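PKS (Streptomyces albus, PDB 4OQJ) probably catalyses the chain-extending condensation of acyl groups held on carrier proteins, as a ketosynthase domain of the polyketide synthase that makes oxazolomycin. Local coordinates at residues L28-F32 / M378-I382. Sequence-based numbering, arbitrary orientation.
Sequences LACRF and MAGLI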
loop_
_atom_site.group_PDB
_atom_site.type_symbol
_atom_site.label_atom_id
_atom_site.label_comp_id
_atom_site.label_asym_id
_atom_site.label_seq_id
_atom_site.Cartn_x
_atom_site.Cartn_y
_atom_site.Cartn_z
ATOM N N LEU A 28 -15.219 -14.221 2.762
ATOM C CA LEU A 28 -13.944 -14.393 3.444
ATOM C C LEU A 28 -13.499 -15.826 3.328
ATOM O O LEU A 28 -14.288 -16.702 2.988
ATOM C CB LEU A 28 -14.023 -13.970 4.918
ATOM C CG LEU A 28 -15.049 -14.625 5.857
ATOM C CD1 LEU A 28 -14.621 -16.007 6.286
ATOM C CD2 LEU A 28 -15.240 -13.745 7.085
ATOM N N ALA A 29 -12.214 -16.051 3.570
ATOM C CA ALA A 29 -11.642 -17.381 3.497
ATOM C C ALA A 29 -10.363 -17.433 4.317
ATOM O O ALA A 29 -9.717 -16.413 4.554
ATOM C CB ALA A 29 -11.365 -17.768 2.056
ATOM N N CYS A 30 -10.004 -18.636 4.747
ATOM C CA CYS A 30 -8.834 -18.806 5.576
ATOM C C CYS A 30 -8.372 -20.245 5.596
ATOM O O CYS A 30 -9.174 -21.195 5.594
ATOM C CB CYS A 30 -9.118 -18.329 7.007
ATOM S SG CYS A 30 -10.546 -19.158 7.785
ATOM N N ARG A 31 -7.061 -20.390 5.624
ATOM C CA ARG A 31 -6.407 -21.648 5.921
ATOM C C ARG A 31 -5.414 -21.332 7.022
ATOM O O ARG A 31 -4.392 -20.671 6.788
ATOM C CB ARG A 31 -5.723 -22.221 4.688
ATOM C CG ARG A 31 -6.683 -22.334 3.493
ATOM C CD ARG A 31 -5.951 -22.372 2.184
ATOM N NE ARG A 31 -6.837 -22.776 1.086
ATOM C CZ ARG A 31 -6.409 -23.294 -0.056
ATOM N NH1 ARG A 31 -5.103 -23.457 -0.252
ATOM N NH2 ARG A 31 -7.285 -23.653 -1.000
ATOM N N PHE A 32 -5.766 -21.760 8.229
ATOM C CA PHE A 32 -4.998 -21.496 9.444
ATOM C C PHE A 32 -4.607 -22.856 10.021
ATOM O O PHE A 32 -5.139 -23.884 9.587
ATOM C CB PHE A 32 -5.830 -20.696 10.445
ATOM C CG PHE A 32 -6.187 -19.297 9.992
ATOM C CD1 PHE A 32 -5.317 -18.535 9.225
ATOM C CD2 PHE A 32 -7.391 -18.733 10.360
ATOM C CE1 PHE A 32 -5.660 -17.250 8.827
ATOM C CE2 PHE A 32 -7.734 -17.456 9.955
ATOM C CZ PHE A 32 -6.857 -16.709 9.208
HETATM N N MSE A 378 -5.294 -11.196 9.925
HETATM C CA MSE A 378 -6.398 -11.936 9.291
HETATM C C MSE A 378 -7.000 -12.924 10.283
HETATM O O MSE A 378 -8.213 -13.054 10.389
HETATM C CB MSE A 378 -5.931 -12.705 8.040
HETATM C CG MSE A 378 -5.881 -11.901 6.736
HETATM SE SE MSE A 378 -7.622 -11.167 6.220
HETATM C CE MSE A 378 -7.024 -9.463 6.649
ATOM N N ALA A 379 -6.149 -13.626 11.017
ATOM C CA ALA A 379 -6.642 -14.571 12.003
ATOM C C ALA A 379 -7.468 -13.821 13.065
ATOM O O ALA A 379 -8.536 -14.279 13.475
ATOM C CB ALA A 379 -5.486 -15.334 12.641
ATOM N N GLY A 380 -7.007 -12.641 13.458
ATOM C CA GLY A 380 -7.712 -11.840 14.458
ATOM C C GLY A 380 -9.036 -11.255 13.948
ATOM O O GLY A 380 -10.047 -11.291 14.642
ATOM N N LEU A 381 -9.023 -10.708 12.734
ATOM C CA LEU A 381 -10.213 -10.091 12.156
ATOM C C LEU A 381 -11.273 -11.143 11.838
ATOM O O LEU A 381 -12.457 -10.957 12.148
ATOM C CB LEU A 381 -9.849 -9.300 10.896
ATOM C CG LEU A 381 -10.995 -8.629 10.121
ATOM C CD1 LEU A 381 -11.833 -7.723 11.013
ATOM C CD2 LEU A 381 -10.431 -7.843 8.953
ATOM N N ILE A 382 -10.851 -12.258 11.245
ATOM C CA ILE A 382 -11.798 -13.288 10.866
ATOM C C ILE A 382 -12.396 -13.939 12.108
ATOM O O ILE A 382 -13.573 -14.220 12.104
ATOM C CB ILE A 382 -11.167 -14.335 9.925
ATOM C CG1 ILE A 382 -10.937 -13.682 8.557
ATOM C CG2 ILE A 382 -12.102 -15.543 9.747
ATOM C CD1 ILE A 382 -10.146 -14.511 7.565
#
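Phe32 slides the outer rim of its ring under Ala379, whose methyl CB sits over one face, 4.2 Å from the ring centroid and 19° off the normal, a CH-pi contact. Phe32 CZ comes still nearer to the helix backbone, 3.5 Å from Ala379 CA, a closeness that the small alanine side chain permits. CB of Cys30 lies under the opposite face, so the ring is sandwiched between strand and helix. One turn on from Met378, Ile382 reaches for the strand, with CG1 anti to its carbonyl carbon (chi1 -71°) and chi2 extended at 172°. Ile382 CD1 thereby comes 3.6 Å from Ala29 O and 4.0 Å from Cys30 CB; the small Cys30 thus serves both ring and isoleucine. Branched Leu28 offers its methyl CD1 to Ile382 CG2, at 4.3 Å. Alternation along the strand sends Leu28 and Cys30 toward the helix, while Ala29 faces helix 105-121 behind. Helix 376-390 thus packs on a central strand of the thiolase-fold sheet, with Phe41 of helix 38-46 touching Phe32 edge-to-face. The contacting side chains are all buried and apolar or weakly polar, which is consistent with cohesion through dispersion and the hydrophobic effect.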